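Local coordinates for protein adhesin (Streptococcus sanguinis SK1 = NCTC 7863, PDB 6VU6) that binds sialic acid-containing glycans through two Siglec-like domains and so probably helps the bacterium attach to host surfaces, at residues R41-A46 with T97-A102; G178-T183 with D190-A195; S247-T252 with Y297-R302. All coordinates share one frame; numbering follows the deposited sequence.

Overall arrangement
The three contacts follow one another along an extended chain, each in its own domain. Interaction 1 lies in the first Siglec-like domain and joins the loop after strand 35-41 to strand 95-104. Interaction 2 is the hairpin of strands 180-183 and 189-192 in the first atypical Rib domain. Interaction 3 lies in the second Siglec-like domain, where helix 244-255 packs on strand 296-305. Strands 95-104 and 296-305 hold the same place in similar mixed sheets, and each binds a sialic acid. The centres of interactions 1 and 3 are about 86 Å apart; that of interaction 2 is about 44 and 45 Å from theirs. Two separate glycan sites thus flank an atypical Rib domain.

Interaction 1: R41-A46 with T97-A102; sequences RNIEGA and TKYVRA. With SIA (N-acetyl-alpha-neuraminic acid), chain C; GAL (beta-D-galactopyranose), chain B.
Lys98, Tyr99 and Arg101 meet Asn42, Ile43 and Arg41 beside a bound sialyl glycan. Thr97 lies near the start of strand 95-104. Its N and OG1 each bond one oxygen of the sialic acid carboxylate, N to O1B at 2.9 Å. Its carbonyl reaches Ile43 N through a water. Lys98 is bent at its second torsion (chi2 -52°), which brings the ammonium beside the Asn42 amide. Lys98 NZ bonds Asn42 OD1 at 2.7 Å from above the carbonyl plane, 57° out of it. NZ also bonds sialic acid O8 at 3.0 Å, O9 weakly, and the Asp53 carbonyl. Asn42 ND2 is held by Glu44 OE2 and Asp53, which should fix the amide's rotation. Tyr99 and Arg41 form an antiparallel hydrogen-bonded pair, with Tyr99 N to Arg41 O at 2.9 Å. Ile43 CD1 sits 4.0 Å above the centre of the Tyr99 ring, a CH-pi contact. At the ring's edge, Tyr99 OH and galactose O6 share a hydrogen bond of 2.8 Å. Arg101 NH1 and Arg41 NH2 lie 3.7 Å apart and are bridged by a water. Arg101 NH2 bonds the Thr110 carbonyl and forms a salt bridge with Asp47. The Thr-Lys-Tyr run probably corresponds to the Thr-Arg-X part of the family's sialic acid motif, with lysine for arginine. Asn42 probably acts as a second-shell residue that holds Lys98 for the sialic acid, while Ile43 also touches the galactose.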
loop_
_atom_site.group_PDB
_atom_site.type_symbol
_atom_site.label_atom_id
_atom_site.label_comp_id
_atom_site.label_asym_id
_atom_site.label_seq_id
_atom_site.Cartn_x
_atom_site.Cartn_y
_atom_site.Cartn_z
ATOM N N ARG A 41 15.573 19.957 47.356
ATOM C CA ARG A 41 16.935 20.326 47.737
ATOM C C ARG A 41 17.863 19.117 47.798
ATOM O O ARG A 41 17.423 17.978 47.956
ATOM C CB ARG A 41 16.933 21.046 49.079
ATOM C CG ARG A 41 16.242 20.286 50.213
ATOM C CD ARG A 41 17.258 19.983 51.288
ATOM N NE ARG A 41 17.063 20.761 52.487
ATOM C CZ ARG A 41 18.004 20.970 53.404
ATOM N NH1 ARG A 41 19.227 20.467 53.265
ATOM N NH2 ARG A 41 17.684 21.663 54.478
ATOM N N ASN A 42 19.163 19.391 47.649
ATOM C CA ASN A 42 20.220 18.439 48.021
ATOM C C ASN A 42 20.133 18.062 49.493
ATOM O O ASN A 42 19.689 18.853 50.320
ATOM C CB ASN A 42 21.600 19.065 47.794
ATOM C CG ASN A 42 21.919 19.257 46.331
ATOM O OD1 ASN A 42 21.059 19.085 45.477
ATOM N ND2 ASN A 42 23.163 19.614 46.036
ATOM N N ILE A 43 20.612 16.888 49.799
ATOM C CA ILE A 43 20.593 16.416 51.202
ATOM C C ILE A 43 21.490 17.289 52.082
ATOM O O ILE A 43 21.052 17.585 53.148
ATOM C CB ILE A 43 20.932 14.930 51.340
ATOM C CG1 ILE A 43 20.875 14.503 52.801
ATOM C CG2 ILE A 43 22.264 14.603 50.712
ATOM C CD1 ILE A 43 19.550 14.652 53.458
ATOM N N GLU A 44 22.678 17.680 51.621
ATOM C CA GLU A 44 23.594 18.504 52.428
ATOM C C GLU A 44 23.052 19.914 52.591
ATOM O O GLU A 44 22.335 20.365 51.776
ATOM C CB GLU A 44 24.945 18.815 51.783
ATOM C CG GLU A 44 25.406 17.937 50.662
ATOM C CD GLU A 44 24.721 18.130 49.337
ATOM O OE1 GLU A 44 23.963 17.279 49.021
ATOM O OE2 GLU A 44 25.000 19.098 48.635
ATOM N N GLY A 45 23.594 20.615 53.556
ATOM C CA GLY A 45 23.185 21.979 53.876
ATOM C C GLY A 45 22.478 21.987 55.201
ATOM O O GLY A 45 22.032 20.932 55.644
ATOM N N ALA A 46 22.187 23.183 55.723
ATOM C CA ALA A 46 21.458 23.339 56.974
ATOM C C ALA A 46 19.971 23.034 56.784
ATOM O O ALA A 46 19.493 22.760 55.684
ATOM C CB ALA A 46 21.617 24.748 57.530
ATOM N N THR A 97 19.621 11.953 43.751
ATOM C CA THR A 97 18.626 11.803 44.816
ATOM C C THR A 97 18.372 13.165 45.433
ATOM O O THR A 97 19.272 13.736 46.045
ATOM C CB THR A 97 19.095 10.840 45.895
ATOM O OG1 THR A 97 19.652 9.668 45.303
ATOM C CG2 THR A 97 17.918 10.440 46.778
ATOM N N LYS A 98 17.168 13.677 45.278
ATOM C CA LYS A 98 16.773 15.006 45.814
ATOM C C LYS A 98 15.622 14.843 46.810
ATOM O O LYS A 98 14.815 13.992 46.629
ATOM C CB LYS A 98 16.480 16.007 44.706
ATOM C CG LYS A 98 17.600 16.230 43.707
ATOM C CD LYS A 98 18.925 16.555 44.294
ATOM C CE LYS A 98 20.089 16.384 43.347
ATOM N NZ LYS A 98 21.344 16.928 43.867
ATOM N N TYR A 99 15.587 15.710 47.787
ATOM C CA TYR A 99 14.684 15.634 48.946
ATOM C C TYR A 99 13.594 16.691 48.885
ATOM O O TYR A 99 13.848 17.804 48.569
ATOM C CB TYR A 99 15.521 15.713 50.209
ATOM C CG TYR A 99 16.363 14.494 50.380
ATOM C CD1 TYR A 99 17.557 14.353 49.707
ATOM C CD2 TYR A 99 15.941 13.465 51.175
ATOM C CE1 TYR A 99 18.340 13.232 49.859
ATOM C CE2 TYR A 99 16.699 12.334 51.326
ATOM C CZ TYR A 99 17.892 12.203 50.651
ATOM O OH TYR A 99 18.598 11.069 50.789
ATOM N N VAL A 100 12.406 16.271 49.253
ATOM C CA VAL A 100 11.209 17.138 49.214
ATOM C C VAL A 100 10.635 17.344 50.610
ATOM O O VAL A 100 10.452 16.402 51.307
ATOM C CB VAL A 100 10.155 16.648 48.225
ATOM C CG1 VAL A 100 8.990 17.622 48.188
ATOM C CG2 VAL A 100 10.740 16.453 46.850
ATOM N N ARG A 101 10.390 18.593 50.952
ATOM C CA ARG A 101 9.859 18.975 52.246
ATOM C C ARG A 101 8.647 19.866 52.033
ATOM O O ARG A 101 8.548 20.542 51.007
ATOM C CB ARG A 101 10.928 19.698 53.056
ATOM C CG ARG A 101 12.275 18.979 53.069
ATOM C CD ARG A 101 13.299 19.685 53.909
ATOM N NE ARG A 101 13.039 19.415 55.304
ATOM C CZ ARG A 101 13.563 20.095 56.307
ATOM N NH1 ARG A 101 14.393 21.102 56.053
ATOM N NH2 ARG A 101 13.251 19.774 57.557
ATOM N N ALA A 102 7.745 19.882 52.994
ATOM C CA ALA A 102 6.589 20.793 52.978
ATOM C C ALA A 102 6.420 21.417 54.363
ATOM O O ALA A 102 6.839 20.814 55.316
ATOM C CB ALA A 102 5.362 20.078 52.525
HETATM C C1 SIA C . 22.916 10.834 44.394
HETATM C C2 SIA C . 24.534 10.741 44.572
HETATM C C3 SIA C . 25.315 9.741 43.684
HETATM C C4 SIA C . 25.258 10.070 42.194
HETATM C C5 SIA C . 25.720 11.509 41.962
HETATM C C6 SIA C . 24.995 12.445 42.967
HETATM C C7 SIA C . 25.394 13.930 42.865
HETATM C C8 SIA C . 24.711 14.727 43.987
HETATM C C9 SIA C . 25.279 16.136 43.979
HETATM C C10 SIA C . 26.343 12.240 39.716
HETATM C C11 SIA C . 25.882 12.644 38.316
HETATM N N5 SIA C . 25.378 11.916 40.614
HETATM O O1A SIA C . 22.288 9.771 44.117
HETATM O O1B SIA C . 22.382 11.993 44.581
HETATM O O4 SIA C . 26.124 9.247 41.404
HETATM O O6 SIA C . 25.207 12.028 44.317
HETATM O O7 SIA C . 26.803 14.092 42.902
HETATM O O8 SIA C . 23.282 14.690 43.851
HETATM O O9 SIA C . 24.196 17.031 43.785
HETATM O O10 SIA C . 27.532 12.205 39.999
HETATM C C1 GAL B . 25.261 11.922 49.260
HETATM C C2 GAL B . 25.723 11.271 47.975
HETATM C C3 GAL B . 24.591 11.172 46.980
HETATM C C4 GAL B . 23.406 10.449 47.666
HETATM C C5 GAL B . 23.022 11.264 48.916
HETATM C C6 GAL B . 21.991 10.645 49.823
HETATM O O2 GAL B . 26.810 11.981 47.364
HETATM O O3 GAL B . 25.009 10.433 45.826
HETATM O O4 GAL B . 23.823 9.166 48.065
HETATM O O5 GAL B . 24.116 11.364 49.773
HETATM O O6 GAL B . 20.783 10.508 49.196
HETATM O O HOH W 1 14.996 23.066 53.779
HETATM O O HOH W 2 21.352 15.436 47.555
#

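Interaction 2: G178-T183 with D190-A195; sequences GTVTIT and DTIAAA. With CA (calcium ion), chain H.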
loop_
_atom_site.group_PDB
_atom_site.type_symbol
_atom_site.label_atom_id
_atom_site.label_comp_id
_atom_site.label_asym_id
_atom_site.label_seq_id
_atom_site.Cartn_x
_atom_site.Cartn_y
_atom_site.Cartn_z
ATOM N N GLY A 178 24.401 -3.868 4.452
ATOM C CA GLY A 178 23.042 -3.544 4.830
ATOM C C GLY A 178 22.799 -3.287 6.304
ATOM O O GLY A 178 21.650 -3.028 6.683
ATOM N N THR A 179 23.825 -3.362 7.147
ATOM C CA THR A 179 23.609 -3.220 8.583
ATOM C C THR A 179 23.265 -1.772 8.923
ATOM O O THR A 179 24.008 -0.852 8.577
ATOM C CB THR A 179 24.847 -3.687 9.338
ATOM O OG1 THR A 179 25.064 -5.073 9.057
ATOM C CG2 THR A 179 24.666 -3.523 10.818
ATOM N N VAL A 180 22.104 -1.578 9.513
ATOM C CA VAL A 180 21.563 -0.212 9.760
ATOM C C VAL A 180 21.966 0.345 11.113
ATOM O O VAL A 180 21.782 -0.288 12.093
ATOM C CB VAL A 180 20.045 -0.145 9.563
ATOM C CG1 VAL A 180 19.450 1.164 10.033
ATOM C CG2 VAL A 180 19.667 -0.391 8.120
ATOM N N THR A 181 22.539 1.515 11.095
ATOM C CA THR A 181 22.837 2.136 12.378
ATOM C C THR A 181 21.950 3.365 12.530
ATOM O O THR A 181 22.090 4.276 11.745
ATOM C CB THR A 181 24.302 2.513 12.494
ATOM O OG1 THR A 181 25.053 1.315 12.602
ATOM C CG2 THR A 181 24.522 3.377 13.707
ATOM N N ILE A 182 21.039 3.317 13.487
ATOM C CA ILE A 182 20.185 4.471 13.810
ATOM C C ILE A 182 20.929 5.242 14.884
ATOM O O ILE A 182 21.322 4.633 15.844
ATOM C CB ILE A 182 18.825 4.016 14.318
ATOM C CG1 ILE A 182 18.084 3.173 13.286
ATOM C CG2 ILE A 182 18.013 5.212 14.746
ATOM C CD1 ILE A 182 16.788 2.642 13.783
ATOM N N THR A 183 21.171 6.516 14.647
ATOM C CA THR A 183 21.857 7.381 15.623
ATOM C C THR A 183 20.859 8.414 16.150
ATOM O O THR A 183 20.299 9.134 15.376
ATOM C CB THR A 183 23.128 8.015 15.057
ATOM O OG1 THR A 183 24.106 7.037 14.731
ATOM C CG2 THR A 183 23.724 9.005 16.023
ATOM N N ASP A 190 21.568 2.438 17.693
ATOM C CA ASP A 190 20.758 1.224 17.582
ATOM C C ASP A 190 21.019 0.559 16.255
ATOM O O ASP A 190 21.059 1.238 15.304
ATOM C CB ASP A 190 19.304 1.578 17.670
ATOM C CG ASP A 190 18.656 0.691 18.674
ATOM O OD1 ASP A 190 19.264 -0.221 19.170
ATOM O OD2 ASP A 190 17.561 0.985 18.999
ATOM N N THR A 191 21.061 -0.758 16.248
ATOM C CA THR A 191 21.427 -1.482 15.021
ATOM C C THR A 191 20.377 -2.491 14.588
ATOM O O THR A 191 19.883 -3.207 15.415
ATOM C CB THR A 191 22.711 -2.278 15.241
ATOM O OG1 THR A 191 23.749 -1.359 15.533
ATOM C CG2 THR A 191 23.147 -3.058 14.028
ATOM N N ILE A 192 20.041 -2.451 13.311
ATOM C CA ILE A 192 19.272 -3.521 12.684
ATOM C C ILE A 192 20.251 -4.377 11.889
ATOM O O ILE A 192 20.948 -3.871 11.002
ATOM C CB ILE A 192 18.153 -2.951 11.795
ATOM C CG1 ILE A 192 17.564 -1.712 12.458
ATOM C CG2 ILE A 192 17.008 -3.966 11.587
ATOM C CD1 ILE A 192 16.484 -1.036 11.636
ATOM N N ALA A 193 20.359 -5.653 12.244
ATOM C CA ALA A 193 21.318 -6.530 11.588
ATOM C C ALA A 193 20.927 -6.785 10.132
ATOM O O ALA A 193 19.747 -6.773 9.776
ATOM C CB ALA A 193 21.432 -7.860 12.345
ATOM N N ALA A 194 21.950 -7.025 9.297
ATOM C CA ALA A 194 21.781 -7.238 7.855
ATOM C C ALA A 194 20.763 -8.325 7.528
ATOM O O ALA A 194 20.042 -8.231 6.530
ATOM C CB ALA A 194 23.130 -7.594 7.226
ATOM N N ALA A 195 20.681 -9.337 8.357
ATOM C CA ALA A 195 19.731 -10.436 8.151
ATOM C C ALA A 195 18.286 -9.937 8.089
ATOM O O ALA A 195 17.528 -10.514 7.344
ATOM C CB ALA A 195 19.927 -11.470 9.213
HETATM CA CA CA H . 17.143 1.015 21.630
HETATM O O HOH W 3 18.492 -0.329 23.443
#
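Strands 180-183 and 190-192 run antiparallel, their axes 4.7 Å apart at closest approach, with Val180-Ile192 and Ile182-Asp190 as hydrogen-bonded pairs and Thr181-Thr191 as the non-hydrogen-bonded pair between them. Val180 N bonds Ile192 O at 3.0 Å, and the return bond from Ile192 N to Val180 O has the same length. Ile182 N bonds Asp190 O at 2.8 Å, nearly along the C=O axis. The bond back from Asp190 N to Ile182 O is weak, since the N-H is poorly aimed (127°). Thr191 CA adds a CA-H...O contact to Val180 O.

One face of the hairpin carries Val180, Ile182 and Ile192. Val180 and Ile192 lie side by side and point the same way. The Val180 CG1 methyl, anti to the backbone N (chi1 170°), lies 4.0 Å from Ile192 CD1. Ile182 CD1, two residues on from Val180, lies 4.3 Å from Ile192 CD1. Val155 and Val159 of helix 149-162 pack on Val180 and Ile192, and Pro133 and Leu166 on Ile182. The opposite face carries Thr181 and Thr191. Here the Thr191 CG2 methyl meets Thr179 CG2 at 3.6 Å. Thr179 OG1 touches Ala194 CB and donates a hydrogen bond to Asn177 OD1.

Asp190 shares the Val180 face but turns its carboxylate to a calcium ion. OD2 binds the metal at 2.7 Å, while OD1 stands at 3.5 Å, so the aspartate acts through one oxygen. A water, Thr128 OG1 and Tyr131 O also bind the ion. Thr128 and Tyr131 come well before the hairpin in the chain, so the calcium ties the hairpin to that earlier segment. The whole is a beta hairpin of the atypical Rib domain, in its three-stranded antiparallel sheet packed against one helix.

Interaction 3: S247-T252 with Y297-R302; sequences SSTYNT and YTFKVR. With SIA (N-acetyl-alpha-neuraminic acid), chain D.
Thr249 and Thr252 of helix 244-255 lean on Phe299 and Tyr297 of strand 296-305, in a helix-on-sheet contact of the second Siglec-like domain. The axes of the two segments approach to 8.0 Å, their directions 115° apart. No hydrogen bond joins them, so the contact is van der Waals. Thr252 CG2, anti to the backbone N, meets Tyr297 OH at 3.4 Å, and the two side chains cross at about a right angle. Thr249 OG1 lies 3.5 Å from Phe299 CD2. This hydroxyl is buried by the contact and has no polar partner in the model. Tyr250 brings its CA to the edge of the Phe299 ring, while its own ring turns away to meet Phe260 edge-to-face. Among the aromatics, Phe299 stacks on Phe316 of the next strand. Within the helix, Thr252 OG1 bonds Ser248 O at 3.2 Å, sharing that carbonyl with Thr252 N. Further bonds go to the sialic acid, which lies beside the start of strand 296-305. Thr298 OG1 bonds carboxylate O1B weakly, while Thr298 N bonds carboxylate O1A at 3.0 Å with an N-H...O angle of 158°.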
loop_
_atom_site.group_PDB
_atom_site.type_symbol
_atom_site.label_atom_id
_atom_site.label_comp_id
_atom_site.label_asym_id
_atom_site.label_seq_id
_atom_site.Cartn_x
_atom_site.Cartn_y
_atom_site.Cartn_z
ATOM N N SER A 247 11.082 -10.154 -31.408
ATOM C CA SER A 247 11.145 -8.766 -31.915
ATOM C C SER A 247 10.336 -8.632 -33.207
ATOM O O SER A 247 9.812 -7.560 -33.464
ATOM C CB SER A 247 12.539 -8.352 -32.134
ATOM O OG SER A 247 12.594 -6.984 -32.423
ATOM N N SER A 248 10.272 -9.699 -33.985
ATOM C CA SER A 248 9.511 -9.662 -35.243
ATOM C C SER A 248 8.001 -9.687 -34.995
ATOM O O SER A 248 7.374 -8.828 -35.526
ATOM C CB SER A 248 9.955 -10.717 -36.172
ATOM O OG SER A 248 11.146 -10.307 -36.795
ATOM N N THR A 249 7.461 -10.621 -34.216
ATOM C CA THR A 249 5.988 -10.661 -34.048
ATOM C C THR A 249 5.492 -9.370 -33.402
ATOM O O THR A 249 4.575 -8.768 -33.854
ATOM C CB THR A 249 5.515 -11.894 -33.286
ATOM O OG1 THR A 249 5.373 -11.542 -31.932
ATOM C CG2 THR A 249 6.474 -13.042 -33.354
ATOM N N TYR A 250 6.151 -9.003 -32.347
ATOM C CA TYR A 250 5.838 -7.753 -31.604
ATOM C C TYR A 250 5.835 -6.551 -32.538
ATOM O O TYR A 250 4.975 -5.720 -32.437
ATOM C CB TYR A 250 6.873 -7.484 -30.518
ATOM C CG TYR A 250 6.849 -6.120 -29.890
ATOM C CD1 TYR A 250 5.889 -5.754 -28.973
ATOM C CD2 TYR A 250 7.833 -5.219 -30.173
ATOM C CE1 TYR A 250 5.877 -4.508 -28.399
ATOM C CE2 TYR A 250 7.857 -3.968 -29.599
ATOM C CZ TYR A 250 6.869 -3.610 -28.716
ATOM O OH TYR A 250 6.908 -2.376 -28.185
ATOM N N ASN A 251 6.821 -6.486 -33.418
ATOM C CA ASN A 251 6.887 -5.409 -34.422
ATOM C C ASN A 251 5.692 -5.518 -35.381
ATOM O O ASN A 251 5.225 -4.521 -35.826
ATOM C CB ASN A 251 8.212 -5.392 -35.146
ATOM C CG ASN A 251 9.214 -4.497 -34.470
ATOM O OD1 ASN A 251 8.878 -3.446 -33.967
ATOM N ND2 ASN A 251 10.458 -4.929 -34.430
ATOM N N THR A 252 5.291 -6.737 -35.710
ATOM C CA THR A 252 4.109 -6.962 -36.545
ATOM C C THR A 252 2.898 -6.370 -35.823
ATOM O O THR A 252 2.237 -5.641 -36.486
ATOM C CB THR A 252 3.969 -8.427 -36.948
ATOM O OG1 THR A 252 5.105 -8.774 -37.715
ATOM C CG2 THR A 252 2.694 -8.686 -37.703
ATOM N N TYR A 297 -0.727 -15.067 -33.061
ATOM C CA TYR A 297 0.597 -14.461 -32.863
ATOM C C TYR A 297 1.128 -15.029 -31.547
ATOM O O TYR A 297 0.397 -15.015 -30.592
ATOM C CB TYR A 297 0.486 -12.946 -32.766
ATOM C CG TYR A 297 0.244 -12.226 -34.053
ATOM C CD1 TYR A 297 1.082 -12.393 -35.128
ATOM C CD2 TYR A 297 -0.799 -11.342 -34.181
ATOM C CE1 TYR A 297 0.884 -11.715 -36.311
ATOM C CE2 TYR A 297 -1.002 -10.636 -35.347
ATOM C CZ TYR A 297 -0.164 -10.835 -36.420
ATOM O OH TYR A 297 -0.363 -10.182 -37.579
ATOM N N THR A 298 2.344 -15.550 -31.558
ATOM C CA THR A 298 2.956 -16.173 -30.358
ATOM C C THR A 298 4.004 -15.218 -29.807
ATOM O O THR A 298 4.956 -14.940 -30.473
ATOM C CB THR A 298 3.473 -17.591 -30.633
ATOM O OG1 THR A 298 2.382 -18.496 -30.690
ATOM C CG2 THR A 298 4.416 -18.081 -29.562
ATOM N N PHE A 299 3.783 -14.716 -28.622
ATOM C CA PHE A 299 4.717 -13.740 -28.078
ATOM C C PHE A 299 5.563 -14.352 -26.957
ATOM O O PHE A 299 5.109 -15.230 -26.211
ATOM C CB PHE A 299 3.982 -12.500 -27.527
ATOM C CG PHE A 299 2.994 -11.869 -28.486
ATOM C CD1 PHE A 299 1.705 -12.377 -28.599
ATOM C CD2 PHE A 299 3.338 -10.750 -29.246
ATOM C CE1 PHE A 299 0.769 -11.809 -29.477
ATOM C CE2 PHE A 299 2.403 -10.168 -30.127
ATOM C CZ PHE A 299 1.112 -10.711 -30.243
ATOM N N LYS A 300 6.800 -13.867 -26.837
ATOM C CA LYS A 300 7.649 -14.139 -25.681
ATOM C C LYS A 300 7.948 -12.818 -24.987
ATOM O O LYS A 300 8.459 -11.883 -25.612
ATOM C CB LYS A 300 8.969 -14.826 -26.066
ATOM C CG LYS A 300 8.853 -16.105 -26.877
ATOM C CD LYS A 300 8.280 -17.254 -26.055
ATOM C CE LYS A 300 8.648 -18.602 -26.673
ATOM N NZ LYS A 300 8.330 -19.745 -25.768
ATOM N N VAL A 301 7.634 -12.742 -23.702
ATOM C CA VAL A 301 7.835 -11.521 -22.935
ATOM C C VAL A 301 8.804 -11.824 -21.803
ATOM O O VAL A 301 8.817 -12.939 -21.284
ATOM C CB VAL A 301 6.487 -10.996 -22.406
ATOM C CG1 VAL A 301 5.797 -12.051 -21.521
ATOM C CG2 VAL A 301 6.673 -9.682 -21.674
ATOM N N ARG A 302 9.662 -10.867 -21.464
ATOM C CA ARG A 302 10.572 -10.968 -20.296
ATOM C C ARG A 302 10.476 -9.697 -19.445
ATOM O O ARG A 302 10.391 -8.641 -19.998
ATOM C CB ARG A 302 12.013 -11.138 -20.751
ATOM C CG ARG A 302 12.163 -12.115 -21.891
ATOM C CD ARG A 302 13.467 -12.787 -21.727
ATOM N NE ARG A 302 14.408 -11.723 -21.837
ATOM C CZ ARG A 302 15.264 -11.668 -22.811
ATOM N NH1 ARG A 302 15.264 -12.654 -23.693
ATOM N NH2 ARG A 302 16.134 -10.673 -22.869
HETATM C C1 SIA D . 3.384 -17.327 -34.487
HETATM C C2 SIA D . 3.906 -17.758 -35.945
HETATM C C3 SIA D . 2.899 -18.532 -36.810
HETATM C C4 SIA D . 1.663 -17.692 -37.179
HETATM C C5 SIA D . 2.018 -16.356 -37.838
HETATM C C6 SIA D . 3.120 -15.671 -36.987
HETATM C C7 SIA D . 3.754 -14.397 -37.604
HETATM C C8 SIA D . 4.990 -13.954 -36.777
HETATM C C9 SIA D . 5.508 -12.607 -37.246
HETATM C C10 SIA D . 0.211 -14.800 -38.740
HETATM C C11 SIA D . 0.957 -14.727 -40.069
HETATM N N5 SIA D . 0.791 -15.570 -37.786
HETATM O O1A SIA D . 3.892 -16.251 -34.025
HETATM O O1B SIA D . 2.543 -18.079 -33.935
HETATM O O4 SIA D . 0.746 -18.344 -38.071
HETATM O O6 SIA D . 4.212 -16.557 -36.744
HETATM O O7 SIA D . 4.066 -14.612 -38.974
HETATM O O8 SIA D . 4.703 -13.955 -35.377
HETATM O O9 SIA D . 6.685 -12.299 -36.500
HETATM O O10 SIA D . -0.843 -14.183 -38.568
#